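PDB 4YKI: ML032222a iGluR from Mnemiopsis leidyi, which binds glycine in its ligand-binding domain and, as a ctenophore glutamate-receptor subunit, probably helps form a glycine-activated ion channel. Local coordinates for residues A111-V116 and R144-L149. Numbering follows the deposited sequence.
Sequences AGIKAV and RHPETL. With GLY (glycine), chain E.
Ile113, midway along strand 111-116, faces the opening turn of helix 145-149, whose axis passes at right angles to the strand with a closest approach of 10.0 Å; the CA atoms of Ile113 and Pro146 come within 6.7 Å. No hydrogen bond links the two segments, and one isoleucine bridges them. With CG1 anti to the carbonyl carbon (chi1 -59°), chi2 of -58° turns CD1 onto the helix. Ile113 CD1 rests on the Pro146 ring, 3.9 Å from both its CB and its CG. The same methyl approaches the His145 imidazole obliquely, with Ile113 CD1 4.1 Å from His145 CD2; His145 ND1 is hydrogen-bonded to Asn95 ND2. One turn on, Leu149 CD1 closes against Ile113 CG1 at 4.0 Å. Ile113 also packs against Phe209 and Phe212 of strand 202-218 and Ile186 of strand 183-188, the strands flanking 109-118 in the mixed sheet. This is one lobe of the clamshell ligand-binding domain of ionotropic glutamate receptors, and the start of the helix reaches the cleft. His145 N donates one bond to O of the bound glycine (2.9 Å, 151° at the hydrogen), and the helix N-terminus probably favours the carboxylate's negative charge. Arg98 NH2, Ser93 N, Asp91 O and Glu188 OE1 also bond glycine. Arg144, in the N-cap position, extends its chain past the ligand so that glycine CA sits 3.5 Å above the centre of one guanidinium face. Salt bridges from NE to Asp187 and from NH1 to Glu17 hold that plane.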
loop_
_atom_site.group_PDB
_atom_site.type_symbol
_atom_site.label_atom_id
_atom_site.label_comp_id
_atom_site.label_asym_id
_atom_site.label_seq_id
_atom_site.Cartn_x
_atom_site.Cartn_y
_atom_site.Cartn_z
ATOM N N ALA B 111 -0.214 -4.267 5.956
ATOM C CA ALA B 111 -0.409 -5.007 7.189
ATOM C C ALA B 111 -1.448 -6.098 6.968
ATOM O O ALA B 111 -2.248 -6.056 6.018
ATOM C CB ALA B 111 -0.839 -4.069 8.324
ATOM N N GLY B 112 -1.401 -7.085 7.848
ATOM C CA GLY B 112 -2.361 -8.160 7.866
ATOM C C GLY B 112 -2.843 -8.403 9.278
ATOM O O GLY B 112 -2.283 -7.884 10.247
ATOM N N ILE B 113 -3.915 -9.184 9.382
ATOM C CA ILE B 113 -4.372 -9.695 10.667
ATOM C C ILE B 113 -3.495 -10.864 11.084
ATOM O O ILE B 113 -3.170 -11.737 10.269
ATOM C CB ILE B 113 -5.864 -10.110 10.612
ATOM C CG1 ILE B 113 -6.756 -8.923 10.216
ATOM C CG2 ILE B 113 -6.320 -10.696 11.939
ATOM C CD1 ILE B 113 -6.638 -7.723 11.148
ATOM N N LYS B 114 -3.073 -10.838 12.348
ATOM C CA LYS B 114 -2.221 -11.868 12.918
ATOM C C LYS B 114 -2.798 -12.335 14.257
ATOM O O LYS B 114 -3.173 -11.522 15.098
ATOM C CB LYS B 114 -0.802 -11.337 13.129
ATOM C CG LYS B 114 0.132 -12.407 13.661
ATOM C CD LYS B 114 1.541 -11.938 13.813
ATOM C CE LYS B 114 2.467 -13.076 14.232
ATOM N NZ LYS B 114 2.501 -14.209 13.255
ATOM N N ALA B 115 -2.843 -13.647 14.445
ATOM C CA ALA B 115 -3.249 -14.243 15.708
ATOM C C ALA B 115 -2.051 -14.848 16.396
ATOM O O ALA B 115 -1.226 -15.510 15.771
ATOM C CB ALA B 115 -4.318 -15.304 15.499
ATOM N N VAL B 116 -1.973 -14.614 17.696
ATOM C CA VAL B 116 -0.899 -15.151 18.522
ATOM C C VAL B 116 -1.489 -15.821 19.752
ATOM O O VAL B 116 -2.597 -15.522 20.157
ATOM C CB VAL B 116 0.134 -14.062 18.943
ATOM C CG1 VAL B 116 0.821 -13.479 17.719
ATOM C CG2 VAL B 116 -0.518 -12.973 19.772
ATOM N N ARG B 144 -12.087 -1.479 17.073
ATOM C CA ARG B 144 -10.779 -1.406 16.438
ATOM C C ARG B 144 -10.887 -2.242 15.155
ATOM O O ARG B 144 -11.789 -3.079 15.024
ATOM C CB ARG B 144 -9.728 -1.957 17.414
ATOM C CG ARG B 144 -8.270 -1.874 17.007
ATOM C CD ARG B 144 -7.412 -2.644 17.996
ATOM N NE ARG B 144 -6.033 -2.876 17.551
ATOM C CZ ARG B 144 -5.034 -2.002 17.624
ATOM N NH1 ARG B 144 -5.227 -0.783 18.097
ATOM N NH2 ARG B 144 -3.826 -2.355 17.194
ATOM N N HIS B 145 -9.951 -2.047 14.237
ATOM C CA HIS B 145 -10.016 -2.634 12.900
ATOM C C HIS B 145 -10.153 -4.162 12.848
ATOM O O HIS B 145 -10.969 -4.642 12.091
ATOM C CB HIS B 145 -8.823 -2.111 12.115
ATOM C CG HIS B 145 -8.550 -2.820 10.845
ATOM N ND1 HIS B 145 -9.249 -2.570 9.686
ATOM C CD2 HIS B 145 -7.608 -3.744 10.551
ATOM C CE1 HIS B 145 -8.731 -3.314 8.724
ATOM N NE2 HIS B 145 -7.733 -4.034 9.221
ATOM N N PRO B 146 -9.354 -4.935 13.603
ATOM C CA PRO B 146 -9.522 -6.387 13.478
ATOM C C PRO B 146 -10.956 -6.842 13.767
ATOM O O PRO B 146 -11.504 -7.647 13.021
ATOM C CB PRO B 146 -8.494 -6.946 14.477
ATOM C CG PRO B 146 -7.417 -5.880 14.526
ATOM C CD PRO B 146 -8.201 -4.591 14.460
ATOM N N GLU B 147 -11.566 -6.327 14.829
ATOM C CA GLU B 147 -12.965 -6.625 15.135
ATOM C C GLU B 147 -13.863 -6.317 13.935
ATOM O O GLU B 147 -14.716 -7.117 13.572
ATOM C CB GLU B 147 -13.409 -5.816 16.345
ATOM C CG GLU B 147 -14.841 -6.109 16.771
ATOM C CD GLU B 147 -15.367 -5.142 17.804
ATOM O OE1 GLU B 147 -15.386 -3.928 17.508
ATOM O OE2 GLU B 147 -15.772 -5.593 18.897
ATOM N N THR B 148 -13.671 -5.152 13.333
ATOM C CA THR B 148 -14.488 -4.773 12.187
ATOM C C THR B 148 -14.312 -5.751 11.028
ATOM O O THR B 148 -15.297 -6.189 10.415
ATOM C CB THR B 148 -14.154 -3.344 11.750
ATOM O OG1 THR B 148 -14.665 -2.429 12.726
ATOM C CG2 THR B 148 -14.805 -3.016 10.426
ATOM N N LEU B 149 -13.071 -6.111 10.723
ATOM C CA LEU B 149 -12.850 -7.062 9.636
ATOM C C LEU B 149 -13.470 -8.405 9.912
ATOM O O LEU B 149 -14.054 -9.009 9.015
ATOM C CB LEU B 149 -11.373 -7.246 9.323
ATOM C CG LEU B 149 -10.647 -6.103 8.630
ATOM C CD1 LEU B 149 -9.290 -6.628 8.105
ATOM C CD2 LEU B 149 -11.493 -5.494 7.516
HETATM N N GLY E . -4.558 0.050 13.955
HETATM C CA GLY E . -5.860 -0.156 14.630
HETATM C C GLY E . -7.031 0.459 13.901
HETATM O O GLY E . -8.174 0.237 14.357
HETATM O OXT GLY E . -6.825 1.175 12.898
#